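Local coordinates for protein glutathione S-transferase (PDB 6J3E) that binds glutathione and, as a serine-type glutathione S-transferase, probably catalyses the attack of the glutathione thiol on electrophilic substrates, at residues P77-T82 with A90-K95; A134-L139 with E145-T150; T150-E153 with K159-D162. All blocks are in the same frame, centred on the assembly; numbering follows the deposited sequence.

In the fold
The three contacts sample both domains of a glutathione S-transferase. Contact 1 lies in the thioredoxin-like N-terminal domain, where a loop and its strand meet helix 86-96; the side chain of Tyr92 is about 10 Å from that of the glutathione-binding residue Ser86. Contacts 2 and 3 belong to the helical C-terminal domain, share helix 141-153 and Thr150, and have centres 9 Å apart. They touch through a salt bridge, Arg148 NH2 to Glu161 OE1 (2.7 Å), and through Asn136 CB against Leu160 CD1 (3.4 Å). Contact 3 holds Arg151, another glutathione-binding residue, though glutathione is absent from this chain. The centres of contacts 1 and 3 are 36 Å apart, on opposite sides of the chain's centre.

Contact 1 (P77-T82 with A90-K95); sequences PSTGKT and ARYLDK
Tyr92 reaches out of helix 86-96 to meet Thr79 and Lys81, and this one aromatic side chain carries nearly the whole contact. Its ring carbon CG stands anti to the backbone N (chi1 167°), which throws the ring outward from the helix toward the loop that closes the hairpin of strands 73-76 and 81-84. Thr79 comes from the opposite direction, with its CB 3.5 Å from Tyr92 OH. The methyl CG2 of Thr79 is modelled too close to that oxygen, and its exact position is therefore doubtful. The tyrosine itself is buried, whereas the two residues it meets lie nearer the surface, Thr79 partly exposed and Lys81 exposed.

Lys81 makes a looser contact, its CB lying 4.3 Å from Tyr92 CE1 and approaching the ring obliquely. Only the root of this lysine takes part, because the chain then turns away from the ring. Its NZ ends 5.4 Å from Lys95 NZ, a separation at which two positive charges would probably disfavour each other mildly.

The polar end of the tyrosine is satisfied from next door: Tyr92 OH is hydrogen-bonded to Asp76 OD2, at the end of strand 73-76. The phenol thus spans from the helix to the hairpin, with its oxygen held by the strand end and flanked by the loop. Such a hairpin followed by a helix is the second half of the thioredoxin fold. Here Tyr92 also packs on Ile74 of strand 73-76, while its neighbour Leu93 touches Ile74 as well and meets Thr30, Leu31 and Lys34 of helix 22-34, so helix 86-96 sits against both the sheet and that helix.

Contact 2 (A134-L139 with E145-T150); sequences ATNAQL and EFFRRT
A buried contact between consecutive helices of the all-helical glutathione S-transferase C-terminal domain forms where Asn136, near the end of helix 109-136, and Leu139, in the turn that follows it, receive Phe147 from helix 141-153. The chain leaves the first helix through a type I beta turn from Asn136 to Leu139, which brings Leu139 back against the phenyl group. Leu139 CD1 rests 3.5 Å from Phe147 CB, crossing that side chain at about a right angle. At the ring's far end Thr135 OG1 comes within 3.6 Å of Phe147 CZ. Between them the Asn136 side chain slides past the ring in the opposite direction, its amide only 26° from the ring plane and its CB 3.7 Å from Phe147 CD2. Outside the two segments, Tyr45 meets the Phe147 ring edge-to-face.

With CG anti to the backbone N (chi1 -179°), Asn136 extends as far as Arg148, whose guanidinium stands square to the amide. Asn136 ND2 and Arg148 NH2 are both donors and do not bond to each other; they are 3.5 Å apart. Glu144 OE1 accepts from Asn136 ND2 and is salt-bridged to Arg148 NE, which is consistent with the two donor groups lying side by side. The turn carries its own clasp: Gln138 NE2 donates to Thr135 O at 2.9 Å, nearly straight (167°), in the carbonyl plane and on a lone pair.

Contact 3 (T150-E153 with K159-D162); sequences TREE and KLED. With EDO (1,2-ethanediol), chain F; EDO (1,2-ethanediol), chain G.
The end of helix 141-153 in the C-terminal domain, which supplies Arg151 to the glutathione site, meets the loop that follows it through Glu152, lying against Lys159 and Leu160. The carboxylate does the touching. Glu152 CG lies anti to the carbonyl carbon (chi1 -81°) and the chain is extended beyond it, carrying the carboxylate to the loop backbone. There OE1 accepts a weak hydrogen bond from Leu160 N, at 3.3 Å and 156°, while Glu152 CD packs on Lys159 CA at 3.6 Å. The same OE1 lies 3.7 Å from Leu160 CG, the leucine crossing the glutamate at about a right angle, and OE2 lies 3.8 Å from Lys159 CG.

The stronger partner of OE1 is Arg148, one turn back in the helix. It bridges both Glu152 OE1 and Glu161 OE1, and so probably eases the like charges of two carboxylates that come within 4.7 Å (Glu152 OE1 to Glu161 OE2). From Lys159 the loop turns tightly, Asp162 N bonding to Lys159 O, and one ethanediol donates from O1 to Leu160 O. Leu160 itself packs on Pro133 of helix 109-136.

Arg151 leads its guanidinium away from the loop through a bend at chi2 (57°). Its NH1 donates to Thr150 OG1 at 3.1 Å, with the oxygen in the guanidinium plane, which helps fix the rotation of the group. A second ethanediol, like the first probably from the crystallisation liquor, takes a weak bond from NH2. This arginine binds glutathione when the ligand is present, and a helical-domain residue reaching the glutathione site beside the thioredoxin-like domain fits the two-domain architecture of glutathione S-transferases.

Contact 1 (P77-T82 with A90-K95)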
loop_
_atom_site.group_PDB
_atom_site.type_symbol
_atom_site.label_atom_id
_atom_site.label_comp_id
_atom_site.label_asym_id
_atom_site.label_seq_id
_atom_site.Cartn_x
_atom_site.Cartn_y
_atom_site.Cartn_z
ATOM N N PRO A 77 -1.858 19.920 26.470
ATOM C CA PRO A 77 -1.844 20.150 27.922
ATOM C C PRO A 77 -3.123 19.677 28.594
ATOM O O PRO A 77 -3.085 19.250 29.757
ATOM C CB PRO A 77 -1.644 21.668 28.031
ATOM C CG PRO A 77 -2.193 22.206 26.761
ATOM C CD PRO A 77 -1.895 21.182 25.710
ATOM N N SER A 78 -4.251 19.701 27.874
ATOM C CA SER A 78 -5.485 19.114 28.390
ATOM C C SER A 78 -5.285 17.677 28.856
ATOM O O SER A 78 -6.018 17.193 29.722
ATOM C CB SER A 78 -6.569 19.160 27.313
ATOM O OG SER A 78 -6.983 17.845 26.981
ATOM N N THR A 79 -4.296 16.980 28.307
ATOM C CA THR A 79 -4.079 15.584 28.635
ATOM C C THR A 79 -2.686 15.281 29.142
ATOM O O THR A 79 -2.484 14.213 29.734
ATOM C CB THR A 79 -4.352 14.705 27.413
ATOM O OG1 THR A 79 -4.473 13.347 27.825
ATOM C CG2 THR A 79 -3.219 14.803 26.454
ATOM N N GLY A 80 -1.724 16.171 28.925
ATOM C CA GLY A 80 -0.342 15.898 29.249
ATOM C C GLY A 80 0.382 14.969 28.295
ATOM O O GLY A 80 1.566 14.692 28.517
ATOM N N LYS A 81 -0.283 14.469 27.254
ATOM C CA LYS A 81 0.338 13.542 26.318
ATOM C C LYS A 81 1.031 14.300 25.192
ATOM O O LYS A 81 0.631 15.403 24.811
ATOM C CB LYS A 81 -0.691 12.571 25.725
ATOM C CG LYS A 81 -1.352 11.635 26.736
ATOM C CD LYS A 81 -0.707 10.250 26.755
ATOM C CE LYS A 81 -1.582 9.249 27.508
ATOM N NZ LYS A 81 -1.070 7.854 27.376
ATOM N N THR A 82 2.089 13.695 24.674
ATOM C CA THR A 82 2.781 14.186 23.492
ATOM C C THR A 82 2.759 13.081 22.453
ATOM O O THR A 82 3.129 11.943 22.755
ATOM C CB THR A 82 4.211 14.600 23.828
ATOM O OG1 THR A 82 4.171 15.776 24.641
ATOM C CG2 THR A 82 5.011 14.904 22.570
ATOM N N ALA A 90 -3.304 11.707 14.192
ATOM C CA ALA A 90 -4.672 11.629 13.716
ATOM C C ALA A 90 -5.478 10.690 14.592
ATOM O O ALA A 90 -6.608 11.011 14.986
ATOM C CB ALA A 90 -4.700 11.178 12.249
ATOM N N ARG A 91 -4.900 9.531 14.931
ATOM C CA ARG A 91 -5.632 8.573 15.756
ATOM C C ARG A 91 -5.855 9.125 17.145
ATOM O O ARG A 91 -6.939 8.956 17.716
ATOM C CB ARG A 91 -4.895 7.238 15.838
ATOM C CG ARG A 91 -4.777 6.546 14.488
ATOM C CD ARG A 91 -4.050 5.221 14.583
ATOM N NE ARG A 91 -4.245 4.418 13.392
ATOM C CZ ARG A 91 -3.573 4.598 12.274
ATOM N NH1 ARG A 91 -3.818 3.799 11.235
ATOM N NH2 ARG A 91 -2.647 5.577 12.163
ATOM N N TYR A 92 -4.830 9.771 17.709
ATOM C CA TYR A 92 -4.992 10.385 19.014
ATOM C C TYR A 92 -6.088 11.435 18.981
ATOM O O TYR A 92 -6.915 11.509 19.893
ATOM C CB TYR A 92 -3.680 11.004 19.466
ATOM C CG TYR A 92 -3.881 11.905 20.646
ATOM C CD1 TYR A 92 -3.848 11.393 21.944
ATOM C CD2 TYR A 92 -4.124 13.271 20.469
ATOM C CE1 TYR A 92 -4.037 12.214 23.033
ATOM C CE2 TYR A 92 -4.319 14.099 21.551
ATOM C CZ TYR A 92 -4.270 13.563 22.830
ATOM O OH TYR A 92 -4.472 14.391 23.895
ATOM N N LEU A 93 -6.096 12.275 17.951
ATOM C CA LEU A 93 -7.135 13.294 17.862
ATOM C C LEU A 93 -8.528 12.671 17.732
ATOM O O LEU A 93 -9.490 13.169 18.336
ATOM C CB LEU A 93 -6.836 14.230 16.696
ATOM C CG LEU A 93 -5.540 15.007 16.904
ATOM C CD1 LEU A 93 -5.281 15.941 15.738
ATOM C CD2 LEU A 93 -5.600 15.749 18.231
ATOM N N ASP A 94 -8.658 11.588 16.943
ATOM C CA ASP A 94 -9.921 10.844 16.868
ATOM C C ASP A 94 -10.371 10.410 18.258
ATOM O O ASP A 94 -11.532 10.579 18.635
ATOM C CB ASP A 94 -9.776 9.594 15.982
ATOM C CG ASP A 94 -10.116 9.830 14.508
ATOM O OD1 ASP A 94 -10.402 10.981 14.106
ATOM O OD2 ASP A 94 -10.067 8.831 13.734
ATOM N N LYS A 95 -9.447 9.839 19.029
ATOM C CA LYS A 95 -9.793 9.146 20.259
ATOM C C LYS A 95 -9.939 10.106 21.434
ATOM O O LYS A 95 -10.690 9.829 22.375
ATOM C CB LYS A 95 -8.740 8.066 20.540
ATOM C CG LYS A 95 -8.439 7.818 22.003
ATOM C CD LYS A 95 -6.990 7.413 22.205
ATOM C CE LYS A 95 -6.579 7.526 23.677
ATOM N NZ LYS A 95 -5.095 7.474 23.840
#

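Contact 2 (A134-L139 with E145-T150)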
loop_
_atom_site.group_PDB
_atom_site.type_symbol
_atom_site.label_atom_id
_atom_site.label_comp_id
_atom_site.label_asym_id
_atom_site.label_seq_id
_atom_site.Cartn_x
_atom_site.Cartn_y
_atom_site.Cartn_z
ATOM N N ALA A 134 14.389 21.339 -3.729
ATOM C CA ALA A 134 13.519 22.502 -3.691
ATOM C C ALA A 134 13.262 22.957 -2.255
ATOM O O ALA A 134 13.279 24.161 -1.971
ATOM C CB ALA A 134 12.205 22.194 -4.408
ATOM N N THR A 135 13.017 22.023 -1.323
ATOM C CA THR A 135 12.722 22.528 0.011
ATOM C C THR A 135 13.968 23.014 0.721
ATOM O O THR A 135 13.857 23.823 1.649
ATOM C CB THR A 135 12.008 21.500 0.899
ATOM O OG1 THR A 135 12.958 20.721 1.641
ATOM C CG2 THR A 135 11.154 20.618 0.097
ATOM N N ASN A 136 15.147 22.560 0.294
ATOM C CA ASN A 136 16.372 23.077 0.892
ATOM C C ASN A 136 16.556 24.553 0.563
ATOM O O ASN A 136 16.868 25.359 1.446
ATOM C CB ASN A 136 17.573 22.270 0.424
ATOM C CG ASN A 136 18.863 22.764 1.039
ATOM O OD1 ASN A 136 19.124 22.505 2.207
ATOM N ND2 ASN A 136 19.682 23.474 0.252
ATOM N N ALA A 137 16.312 24.923 -0.695
ATOM C CA ALA A 137 16.471 26.291 -1.164
ATOM C C ALA A 137 15.531 27.276 -0.491
ATOM O O ALA A 137 15.682 28.480 -0.707
ATOM C CB ALA A 137 16.249 26.353 -2.680
ATOM N N GLN A 138 14.551 26.823 0.288
ATOM C CA GLN A 138 13.663 27.761 0.961
ATOM C C GLN A 138 13.739 27.637 2.473
ATOM O O GLN A 138 12.919 28.240 3.182
ATOM C CB GLN A 138 12.220 27.596 0.476
ATOM C CG GLN A 138 11.648 26.207 0.646
ATOM C CD GLN A 138 10.964 26.026 1.976
ATOM O OE1 GLN A 138 9.996 26.733 2.301
ATOM N NE2 GLN A 138 11.459 25.074 2.763
ATOM N N LEU A 139 14.715 26.901 2.983
ATOM C CA LEU A 139 14.908 26.794 4.424
ATOM C C LEU A 139 15.701 27.979 4.965
ATOM O O LEU A 139 16.571 28.533 4.285
ATOM C CB LEU A 139 15.631 25.493 4.774
ATOM C CG LEU A 139 14.790 24.236 4.575
ATOM C CD1 LEU A 139 15.617 22.980 4.798
ATOM C CD2 LEU A 139 13.573 24.289 5.495
ATOM N N GLU A 145 21.804 24.504 6.459
ATOM C CA GLU A 145 23.064 23.817 6.737
ATOM C C GLU A 145 22.807 22.368 7.133
ATOM O O GLU A 145 23.422 21.437 6.591
ATOM C CB GLU A 145 23.835 24.566 7.836
ATOM C CG GLU A 145 25.246 24.018 8.150
ATOM C CD GLU A 145 25.247 22.774 9.056
ATOM O OE1 GLU A 145 26.086 21.876 8.820
ATOM O OE2 GLU A 145 24.422 22.683 9.999
ATOM N N PHE A 146 21.857 22.159 8.052
ATOM C CA PHE A 146 21.537 20.819 8.526
ATOM C C PHE A 146 20.918 19.963 7.420
ATOM O O PHE A 146 21.281 18.794 7.241
ATOM C CB PHE A 146 20.588 20.925 9.720
ATOM C CG PHE A 146 20.212 19.599 10.321
ATOM C CD1 PHE A 146 19.186 18.840 9.777
ATOM C CD2 PHE A 146 20.872 19.122 11.454
ATOM C CE1 PHE A 146 18.829 17.622 10.340
ATOM C CE2 PHE A 146 20.524 17.903 12.021
ATOM C CZ PHE A 146 19.487 17.155 11.469
ATOM N N PHE A 147 19.948 20.515 6.696
ATOM C CA PHE A 147 19.224 19.724 5.703
ATOM C C PHE A 147 20.136 19.318 4.552
ATOM O O PHE A 147 20.176 18.146 4.150
ATOM C CB PHE A 147 18.031 20.524 5.185
ATOM C CG PHE A 147 17.069 19.719 4.380
ATOM C CD1 PHE A 147 16.001 19.099 4.988
ATOM C CD2 PHE A 147 17.225 19.589 2.997
ATOM C CE1 PHE A 147 15.101 18.342 4.240
ATOM C CE2 PHE A 147 16.328 18.843 2.252
ATOM C CZ PHE A 147 15.262 18.220 2.883
ATOM N N ARG A 148 20.886 20.277 4.015
ATOM C CA ARG A 148 21.761 19.971 2.894
ATOM C C ARG A 148 22.795 18.910 3.274
ATOM O O ARG A 148 23.009 17.947 2.520
ATOM C CB ARG A 148 22.427 21.255 2.406
ATOM C CG ARG A 148 23.391 21.015 1.282
ATOM C CD ARG A 148 24.156 22.263 0.904
ATOM N NE ARG A 148 23.360 23.213 0.134
ATOM C CZ ARG A 148 23.148 23.097 -1.178
ATOM N NH1 ARG A 148 23.650 22.061 -1.861
ATOM N NH2 ARG A 148 22.431 24.016 -1.815
ATOM N N ARG A 149 23.411 19.044 4.458
ATOM C CA ARG A 149 24.498 18.148 4.854
ATOM C C ARG A 149 24.006 16.719 4.998
ATOM O O ARG A 149 24.600 15.783 4.449
ATOM C CB ARG A 149 25.124 18.616 6.174
ATOM C CG ARG A 149 26.364 17.810 6.590
ATOM C CD ARG A 149 26.466 17.596 8.098
ATOM N NE ARG A 149 25.931 18.725 8.861
ATOM C CZ ARG A 149 25.129 18.588 9.915
ATOM N NH1 ARG A 149 24.779 17.366 10.306
ATOM N NH2 ARG A 149 24.660 19.660 10.559
ATOM N N THR A 150 22.919 16.536 5.754
ATOM C CA THR A 150 22.403 15.197 6.013
ATOM C C THR A 150 21.826 14.564 4.749
ATOM O O THR A 150 22.064 13.378 4.482
ATOM C CB THR A 150 21.350 15.245 7.129
ATOM O OG1 THR A 150 20.270 16.113 6.761
ATOM C CG2 THR A 150 21.957 15.753 8.418
#

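Contact 3 (T150-E153 with K159-D162)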
loop_
_atom_site.group_PDB
_atom_site.type_symbol
_atom_site.label_atom_id
_atom_site.label_comp_id
_atom_site.label_asym_id
_atom_site.label_seq_id
_atom_site.Cartn_x
_atom_site.Cartn_y
_atom_site.Cartn_z
ATOM N N THR A 150 22.919 16.536 5.754
ATOM C CA THR A 150 22.403 15.197 6.013
ATOM C C THR A 150 21.826 14.564 4.749
ATOM O O THR A 150 22.064 13.378 4.482
ATOM C CB THR A 150 21.350 15.245 7.129
ATOM O OG1 THR A 150 20.270 16.113 6.761
ATOM C CG2 THR A 150 21.957 15.753 8.418
ATOM N N ARG A 151 21.069 15.335 3.957
ATOM C CA ARG A 151 20.437 14.768 2.769
ATOM C C ARG A 151 21.468 14.416 1.709
ATOM O O ARG A 151 21.373 13.356 1.078
ATOM C CB ARG A 151 19.387 15.729 2.210
ATOM C CG ARG A 151 17.956 15.526 2.810
ATOM C CD ARG A 151 17.912 15.659 4.343
ATOM N NE ARG A 151 16.583 15.398 4.896
ATOM C CZ ARG A 151 16.298 15.304 6.195
ATOM N NH1 ARG A 151 17.246 15.437 7.103
ATOM N NH2 ARG A 151 15.059 15.075 6.586
ATOM N N GLU A 152 22.476 15.274 1.512
ATOM C CA GLU A 152 23.525 14.953 0.541
ATOM C C GLU A 152 24.325 13.727 0.974
ATOM O O GLU A 152 24.636 12.857 0.153
ATOM C CB GLU A 152 24.452 16.151 0.332
ATOM C CG GLU A 152 23.898 17.208 -0.628
ATOM C CD GLU A 152 24.806 18.426 -0.791
ATOM O OE1 GLU A 152 24.289 19.501 -1.173
ATOM O OE2 GLU A 152 26.033 18.309 -0.554
ATOM N N GLU A 153 24.661 13.637 2.263
ATOM C CA GLU A 153 25.392 12.470 2.742
ATOM C C GLU A 153 24.587 11.199 2.526
ATOM O O GLU A 153 25.103 10.201 2.009
ATOM C CB GLU A 153 25.739 12.618 4.221
ATOM C CG GLU A 153 26.498 11.410 4.726
ATOM C CD GLU A 153 26.558 11.332 6.228
ATOM O OE1 GLU A 153 25.779 12.054 6.892
ATOM O OE2 GLU A 153 27.393 10.547 6.736
ATOM N N LYS A 159 25.599 16.323 -4.749
ATOM C CA LYS A 159 25.018 17.554 -4.239
ATOM C C LYS A 159 23.595 17.759 -4.747
ATOM O O LYS A 159 23.168 17.198 -5.761
ATOM C CB LYS A 159 25.892 18.737 -4.610
ATOM C CG LYS A 159 27.321 18.541 -4.147
ATOM C CD LYS A 159 28.205 19.681 -4.616
ATOM C CE LYS A 159 28.550 19.520 -6.094
ATOM N NZ LYS A 159 29.951 19.923 -6.384
ATOM N N LEU A 160 22.854 18.586 -4.013
ATOM C CA LEU A 160 21.429 18.708 -4.266
ATOM C C LEU A 160 21.153 19.148 -5.696
ATOM O O LEU A 160 20.208 18.661 -6.334
ATOM C CB LEU A 160 20.805 19.684 -3.275
ATOM C CG LEU A 160 20.661 19.175 -1.846
ATOM C CD1 LEU A 160 19.866 20.167 -1.052
ATOM C CD2 LEU A 160 19.969 17.824 -1.820
ATOM N N GLU A 161 21.981 20.049 -6.230
ATOM C CA GLU A 161 21.700 20.653 -7.531
ATOM C C GLU A 161 21.874 19.674 -8.684
ATOM O O GLU A 161 21.372 19.940 -9.782
ATOM C CB GLU A 161 22.584 21.886 -7.725
ATOM C CG GLU A 161 22.236 23.065 -6.791
ATOM C CD GLU A 161 22.632 22.856 -5.316
ATOM O OE1 GLU A 161 21.986 23.472 -4.436
ATOM O OE2 GLU A 161 23.585 22.086 -5.034
ATOM N N ASP A 162 22.545 18.543 -8.457
ATOM C CA ASP A 162 22.717 17.492 -9.457
ATOM C C ASP A 162 21.698 16.349 -9.330
ATOM O O ASP A 162 21.761 15.389 -10.104
ATOM C CB ASP A 162 24.147 16.926 -9.368
ATOM C CG ASP A 162 25.226 17.995 -9.539
ATOM O OD1 ASP A 162 25.077 18.873 -10.413
ATOM O OD2 ASP A 162 26.232 17.961 -8.792
HETATM C C1 EDO F . 17.087 19.629 -8.185
HETATM O O1 EDO F . 18.310 19.020 -8.637
HETATM C C2 EDO F . 16.903 21.008 -8.828
HETATM O O2 EDO F . 17.955 21.891 -8.431
HETATM C C1 EDO G . 11.646 15.934 4.699
HETATM O O1 EDO G . 11.989 16.048 6.105
HETATM C C2 EDO G . 10.169 15.605 4.490
HETATM O O2 EDO G . 9.985 15.401 3.088
#